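Local coordinates for bacterial transferase hexapeptide (Three repeats) family protein (Acinetobacter baumannii, PDB 4M9C) that probably transfers an acetyl group to a UDP-linked amino sugar in the biosynthesis of UDP-N,N'-diacetylbacillosamine, at residues His138-Ala149 with Gly156-Gly167. Residues are numbered along the deposited sequence; the frame is centred on the assembly and turned at random.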
ATOM      1  N   HIS A 138       8.508  13.092   3.940  1.00 26.61           N
ATOM      2  CA  HIS A 138       9.701  13.929   4.133  1.00 28.52           C
ATOM      3  C   HIS A 138       9.573  14.958   5.260  1.00 28.10           C
ATOM      4  O   HIS A 138       8.502  15.530   5.475  1.00 28.50           O
ATOM      5  CB  HIS A 138      10.052  14.663   2.828  1.00 28.29           C
ATOM      6  CG  HIS A 138       9.044  15.698   2.440  1.00 23.58           C
ATOM      7  ND1 HIS A 138       9.102  16.999   2.894  1.00 32.67           N
ATOM      8  CD2 HIS A 138       7.935  15.618   1.670  1.00 27.40           C
ATOM      9  CE1 HIS A 138       8.079  17.679   2.408  1.00 29.43           C
ATOM     10  NE2 HIS A 138       7.349  16.863   1.668  1.00 33.61           N
ATOM     11  N   ASP A 139      10.678  15.187   5.962  1.00 25.52           N
ATOM     12  CA  ASP A 139      10.774  16.259   6.948  1.00 26.31           C
ATOM     13  C   ASP A 139       9.861  16.073   8.154  1.00 29.29           C
ATOM     14  O   ASP A 139       9.400  17.040   8.742  1.00 30.79           O
ATOM     15  CB  ASP A 139      10.545  17.621   6.280  1.00 25.18           C
ATOM     16  CG  ASP A 139      11.602  17.924   5.218  1.00 33.10           C
ATOM     17  OD1 ASP A 139      12.800  17.968   5.564  1.00 30.56           O
ATOM     18  OD2 ASP A 139      11.240  18.072   4.031  1.00 33.55           O
ATOM     19  N   CYS A 140       9.611  14.830   8.537  1.00 28.46           N
ATOM     20  CA  CYS A 140       8.795  14.586   9.718  1.00 31.04           C
ATOM     21  C   CYS A 140       9.682  14.381  10.930  1.00 30.61           C
ATOM     22  O   CYS A 140      10.827  13.966  10.801  1.00 26.26           O
ATOM     23  CB  CYS A 140       7.911  13.366   9.521  1.00 23.67           C
ATOM     24  SG  CYS A 140       6.586  13.667   8.399  1.00 28.11           S
ATOM     25  N   VAL A 141       9.155  14.705  12.105  1.00 28.22           N
ATOM     26  CA  VAL A 141       9.837  14.391  13.342  1.00 26.78           C
ATOM     27  C   VAL A 141       8.862  13.570  14.172  1.00 31.54           C
ATOM     28  O   VAL A 141       7.720  13.977  14.409  1.00 29.86           O
ATOM     29  CB  VAL A 141      10.277  15.658  14.098  1.00 29.69           C
ATOM     30  CG1 VAL A 141      10.937  15.281  15.420  1.00 31.19           C
ATOM     31  CG2 VAL A 141      11.224  16.498  13.224  1.00 26.39           C
ATOM     32  N   ILE A 142       9.311  12.398  14.593  1.00 30.69           N
ATOM     33  CA  ILE A 142       8.455  11.469  15.298  1.00 30.56           C
ATOM     34  C   ILE A 142       9.117  11.098  16.610  1.00 30.58           C
ATOM     35  O   ILE A 142      10.287  10.739  16.628  1.00 27.67           O
ATOM     36  CB  ILE A 142       8.198  10.234  14.440  1.00 30.44           C
ATOM     37  CG1 ILE A 142       7.327  10.639  13.248  1.00 31.20           C
ATOM     38  CG2 ILE A 142       7.521   9.149  15.256  1.00 28.21           C
ATOM     39  CD1 ILE A 142       6.993   9.496  12.335  1.00 38.26           C
ATOM     40  N   GLY A 143       8.371  11.228  17.706  1.00 30.49           N
ATOM     41  CA  GLY A 143       8.919  11.046  19.042  1.00 25.44           C
ATOM     42  C   GLY A 143       9.043   9.595  19.454  1.00 31.66           C
ATOM     43  O   GLY A 143       9.182   8.714  18.600  1.00 30.03           O
ATOM     44  N   ASP A 144       8.995   9.344  20.765  1.00 27.10           N
ATOM     45  CA  ASP A 144       9.202   8.003  21.311  1.00 27.56           C
ATOM     46  C   ASP A 144       7.877   7.299  21.554  1.00 25.89           C
ATOM     47  O   ASP A 144       6.878   7.948  21.827  1.00 26.28           O
ATOM     48  CB  ASP A 144       9.960   8.070  22.639  1.00 30.59           C
ATOM     49  CG  ASP A 144      11.311   8.725  22.506  1.00 32.25           C
ATOM     50  OD1 ASP A 144      11.898   8.661  21.408  1.00 34.69           O
ATOM     51  OD2 ASP A 144      11.789   9.302  23.502  1.00 36.91           O
ATOM     52  N   TYR A 145       7.894   5.971  21.462  1.00 23.16           N
ATOM     53  CA  TYR A 145       6.728   5.137  21.732  1.00 27.91           C
ATOM     54  C   TYR A 145       5.520   5.519  20.895  1.00 26.92           C
ATOM     55  O   TYR A 145       4.385   5.515  21.379  1.00 27.01           O
ATOM     56  CB  TYR A 145       6.401   5.131  23.241  1.00 26.56           C
ATOM     57  CG  TYR A 145       7.578   4.626  24.050  1.00 27.87           C
ATOM     58  CD1 TYR A 145       7.884   3.271  24.084  1.00 27.90           C
ATOM     59  CD2 TYR A 145       8.407   5.502  24.740  1.00 27.29           C
ATOM     60  CE1 TYR A 145       8.964   2.795  24.795  1.00 23.99           C
ATOM     61  CE2 TYR A 145       9.499   5.033  25.465  1.00 28.07           C
ATOM     62  CZ  TYR A 145       9.769   3.680  25.481  1.00 28.86           C
ATOM     63  OH  TYR A 145      10.840   3.196  26.193  1.00 30.69           O
ATOM     64  N   VAL A 146       5.778   5.846  19.636  1.00 27.09           N
ATOM     65  CA  VAL A 146       4.725   6.161  18.686  1.00 22.49           C
ATOM     66  C   VAL A 146       4.345   4.900  17.919  1.00 25.89           C
ATOM     67  O   VAL A 146       5.207   4.069  17.576  1.00 26.57           O
ATOM     68  CB  VAL A 146       5.177   7.270  17.717  1.00 26.00           C
ATOM     69  CG1 VAL A 146       4.179   7.441  16.581  1.00 24.13           C
ATOM     70  CG2 VAL A 146       5.367   8.582  18.484  1.00 27.35           C
ATOM     71  N   THR A 147       3.052   4.756  17.657  1.00 23.30           N
ATOM     72  CA  THR A 147       2.529   3.580  16.987  1.00 23.97           C
ATOM     73  C   THR A 147       1.703   3.968  15.780  1.00 24.69           C
ATOM     74  O   THR A 147       0.764   4.760  15.897  1.00 25.43           O
ATOM     75  CB  THR A 147       1.642   2.760  17.948  1.00 26.18           C
ATOM     76  OG1 THR A 147       2.441   2.283  19.031  1.00 25.11           O
ATOM     77  CG2 THR A 147       1.029   1.576  17.229  1.00 26.66           C
ATOM     78  N   PHE A 148       2.064   3.425  14.620  1.00 25.43           N
ATOM     79  CA  PHE A 148       1.283   3.589  13.391  1.00 24.58           C
ATOM     80  C   PHE A 148       0.591   2.268  13.146  1.00 24.89           C
ATOM     81  O   PHE A 148       1.256   1.248  12.928  1.00 23.16           O
ATOM     82  CB  PHE A 148       2.188   3.874  12.166  1.00 20.81           C
ATOM     83  CG  PHE A 148       2.610   5.320  12.019  1.00 23.64           C
ATOM     84  CD1 PHE A 148       3.024   5.802  10.791  1.00 23.24           C
ATOM     85  CD2 PHE A 148       2.612   6.185  13.104  1.00 24.97           C
ATOM     86  CE1 PHE A 148       3.424   7.121  10.642  1.00 28.41           C
ATOM     87  CE2 PHE A 148       3.017   7.500  12.964  1.00 25.62           C
ATOM     88  CZ  PHE A 148       3.422   7.971  11.733  1.00 29.27           C
ATOM     89  N   ALA A 149      -0.734   2.278  13.176  1.00 22.94           N
ATOM     90  CA  ALA A 149      -1.508   1.099  12.837  1.00 23.17           C
ATOM     91  C   ALA A 149      -1.368   0.899  11.333  1.00 25.35           C
ATOM     92  O   ALA A 149      -0.850   1.773  10.645  1.00 23.62           O
ATOM     93  CB  ALA A 149      -2.974   1.307  13.221  1.00 24.59           C
ATOM     94  N   GLY A 156       4.160  14.938   4.628  1.00 27.41           N
ATOM     95  CA  GLY A 156       5.316  15.772   4.910  1.00 27.74           C
ATOM     96  C   GLY A 156       5.150  16.830   5.991  1.00 25.83           C
ATOM     97  O   GLY A 156       4.058  17.347   6.211  1.00 30.15           O
ATOM     98  N   ASN A 157       6.259  17.159   6.646  1.00 26.32           N
ATOM     99  CA  ASN A 157       6.310  18.237   7.626  1.00 28.49           C
ATOM    100  C   ASN A 157       5.307  18.052   8.749  1.00 30.31           C
ATOM    101  O   ASN A 157       4.560  18.972   9.095  1.00 28.96           O
ATOM    102  CB  ASN A 157       6.124  19.603   6.960  1.00 24.18           C
ATOM    103  CG  ASN A 157       7.382  20.075   6.249  1.00 32.97           C
ATOM    104  OD1 ASN A 157       8.412  20.350   6.879  1.00 31.49           O
ATOM    105  ND2 ASN A 157       7.303  20.169   4.930  1.00 30.95           N
ATOM    106  N   ILE A 158       5.296  16.853   9.313  1.00 28.22           N
ATOM    107  CA  ILE A 158       4.417  16.549  10.432  1.00 26.74           C
ATOM    108  C   ILE A 158       5.284  16.195  11.630  1.00 29.82           C
ATOM    109  O   ILE A 158       6.290  15.494  11.491  1.00 29.94           O
ATOM    110  CB  ILE A 158       3.470  15.396  10.070  1.00 26.83           C
ATOM    111  CG1 ILE A 158       2.509  15.847   8.961  1.00 26.93           C
ATOM    112  CG2 ILE A 158       2.707  14.895  11.310  1.00 22.83           C
ATOM    113  CD1 ILE A 158       1.733  14.721   8.301  1.00 23.95           C
ATOM    114  N   HIS A 159       4.923  16.707  12.801  1.00 29.15           N
ATOM    115  CA  HIS A 159       5.610  16.337  14.029  1.00 28.64           C
ATOM    116  C   HIS A 159       4.633  15.552  14.898  1.00 31.84           C
ATOM    117  O   HIS A 159       3.589  16.065  15.303  1.00 29.27           O
ATOM    118  CB  HIS A 159       6.135  17.577  14.770  1.00 32.60           C
ATOM    119  CG  HIS A 159       7.134  18.377  13.986  1.00 38.49           C
ATOM    120  ND1 HIS A 159       7.746  19.507  14.487  1.00 40.42           N
ATOM    121  CD2 HIS A 159       7.632  18.205  12.737  1.00 37.06           C
ATOM    122  CE1 HIS A 159       8.579  19.994  13.585  1.00 42.58           C
ATOM    123  NE2 HIS A 159       8.528  19.224  12.513  1.00 40.56           N
ATOM    124  N   ILE A 160       4.955  14.289  15.137  1.00 30.84           N
ATOM    125  CA  ILE A 160       4.116  13.417  15.950  1.00 31.74           C
ATOM    126  C   ILE A 160       4.842  13.187  17.264  1.00 32.91           C
ATOM    127  O   ILE A 160       5.913  12.597  17.290  1.00 29.69           O
ATOM    128  CB  ILE A 160       3.851  12.081  15.234  1.00 29.88           C
ATOM    129  CG1 ILE A 160       3.092  12.343  13.925  1.00 26.84           C
ATOM    130  CG2 ILE A 160       3.066  11.139  16.123  1.00 28.68           C
ATOM    131  CD1 ILE A 160       2.820  11.109  13.105  1.00 28.45           C
ATOM    132  N   GLU A 161       4.275  13.688  18.355  1.00 29.27           N
ATOM    133  CA  GLU A 161       4.976  13.673  19.634  1.00 30.28           C
ATOM    134  C   GLU A 161       4.812  12.343  20.375  1.00 30.50           C
ATOM    135  O   GLU A 161       4.057  11.481  19.938  1.00 27.75           O
ATOM    136  CB  GLU A 161       4.524  14.870  20.483  1.00 37.73           C
ATOM    137  CG  GLU A 161       4.924  16.199  19.845  1.00 35.29           C
ATOM    138  CD  GLU A 161       4.295  17.397  20.524  1.00 44.66           C
ATOM    139  OE1 GLU A 161       3.460  17.204  21.430  1.00 50.48           O
ATOM    140  OE2 GLU A 161       4.636  18.540  20.148  1.00 58.07           O
ATOM    141  N   ASP A 162       5.540  12.179  21.481  1.00 30.63           N
ATOM    142  CA  ASP A 162       5.558  10.925  22.238  1.00 28.86           C
ATOM    143  C   ASP A 162       4.201  10.262  22.418  1.00 28.98           C
ATOM    144  O   ASP A 162       3.197  10.933  22.653  1.00 33.79           O
ATOM    145  CB  ASP A 162       6.174  11.142  23.625  1.00 31.82           C
ATOM    146  CG  ASP A 162       7.649  11.493  23.566  1.00 35.11           C
ATOM    147  OD1 ASP A 162       8.255  11.642  24.650  1.00 40.93           O
ATOM    148  OD2 ASP A 162       8.214  11.598  22.448  1.00 34.18           O
ATOM    149  N   HIS A 163       4.182   8.936  22.311  1.00 25.28           N
ATOM    150  CA  HIS A 163       3.016   8.138  22.701  1.00 26.58           C
ATOM    151  C   HIS A 163       1.756   8.330  21.863  1.00 28.09           C
ATOM    152  O   HIS A 163       0.706   7.800  22.204  1.00 29.09           O
ATOM    153  CB  HIS A 163       2.710   8.322  24.201  1.00 27.15           C
ATOM    154  CG  HIS A 163       3.654   7.574  25.089  1.00 30.22           C
ATOM    155  ND1 HIS A 163       3.558   6.213  25.290  1.00 30.36           N
ATOM    156  CD2 HIS A 163       4.739   7.983  25.789  1.00 30.02           C
ATOM    157  CE1 HIS A 163       4.531   5.819  26.095  1.00 28.48           C
ATOM    158  NE2 HIS A 163       5.256   6.875  26.420  1.00 28.46           N
ATOM    159  N   ALA A 164       1.848   9.074  20.767  1.00 26.66           N
ATOM    160  CA  ALA A 164       0.701   9.201  19.876  1.00 24.33           C
ATOM    161  C   ALA A 164       0.391   7.860  19.186  1.00 26.32           C
ATOM    162  O   ALA A 164       1.284   7.050  18.958  1.00 27.32           O
ATOM    163  CB  ALA A 164       0.947  10.280  18.866  1.00 24.24           C
ATOM    164  N   TYR A 165      -0.880   7.624  18.880  1.00 25.66           N
ATOM    165  CA  TYR A 165      -1.301   6.429  18.145  1.00 24.64           C
ATOM    166  C   TYR A 165      -2.034   6.888  16.887  1.00 24.76           C
ATOM    167  O   TYR A 165      -3.017   7.614  16.979  1.00 28.73           O
ATOM    168  CB  TYR A 165      -2.231   5.556  19.006  1.00 28.52           C
ATOM    169  CG  TYR A 165      -2.842   4.363  18.278  1.00 27.43           C
ATOM    170  CD1 TYR A 165      -4.051   4.481  17.603  1.00 26.97           C
ATOM    171  CD2 TYR A 165      -2.208   3.123  18.270  1.00 28.23           C
ATOM    172  CE1 TYR A 165      -4.609   3.404  16.939  1.00 24.69           C
ATOM    173  CE2 TYR A 165      -2.766   2.029  17.610  1.00 27.80           C
ATOM    174  CZ  TYR A 165      -3.967   2.178  16.949  1.00 29.87           C
ATOM    175  OH  TYR A 165      -4.533   1.109  16.285  1.00 29.71           O
ATOM    176  N   ILE A 166      -1.546   6.481  15.717  1.00 23.69           N
ATOM    177  CA  ILE A 166      -2.208   6.801  14.457  1.00 24.88           C
ATOM    178  C   ILE A 166      -2.986   5.588  13.972  1.00 25.59           C
ATOM    179  O   ILE A 166      -2.400   4.554  13.641  1.00 26.44           O
ATOM    180  CB  ILE A 166      -1.206   7.253  13.374  1.00 22.51           C
ATOM    181  CG1 ILE A 166      -0.230   8.282  13.953  1.00 23.41           C
ATOM    182  CG2 ILE A 166      -1.954   7.831  12.173  1.00 23.54           C
ATOM    183  CD1 ILE A 166      -0.910   9.539  14.530  1.00 23.31           C
ATOM    184  N   GLY A 167      -4.308   5.731  13.916  1.00 25.07           N
ATOM    185  CA  GLY A 167      -5.197   4.611  13.668  1.00 25.30           C
ATOM    186  C   GLY A 167      -5.158   4.053  12.261  1.00 25.58           C
ATOM    187  O   GLY A 167      -4.606   4.666  11.348  1.00 24.06           O
TER
HETATM  188  O   HOH W   1      10.072  19.255  10.321  1.00 41.39           O
HETATM  189  O   HOH W   2       1.199   4.765  20.614  1.00 36.39           O
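F148, I160 and I166 form the dense part of this contact. I160 CD1 reaches the edge of the F148 ring, 3.5 Å from CZ, while I166 lies alongside the phenyl group with CG1 3.5 Å from F148 CE2. F128 meets the same ring edge-to-face, and the V146 and I160 side chains cross at about a right angle, V146 CG1 touching I160 CG2. These side chains fill the interior of a left-handed parallel beta-helix, in which 138-149 and 156-167 occupy the same places on successive coils. V141 and I142 pair in parallel with H159 and I160, then T147 and F148 with Y165 and I166; I160 N donates to V141 O (2.9 Å). At the corner between the two sheets the D144 N-H reaches D162 OD2 from above the D162 carboxylate plane (2.9 Å, 171° at the hydrogen). Y145 CB sits over one face of the H163 imidazole, the two rings nearly parallel but slid apart; helix 73-85 packs on Y145, and S73 binds H163 ND1. The outward face of strands 141-142 and 158-160 is looser: exposed V141 lays CG2 over one face of the H159 ring, 3.9 Å from NE2. Beside them a water joins H159 NE2 (2.7 Å) to D139 O (2.8 Å).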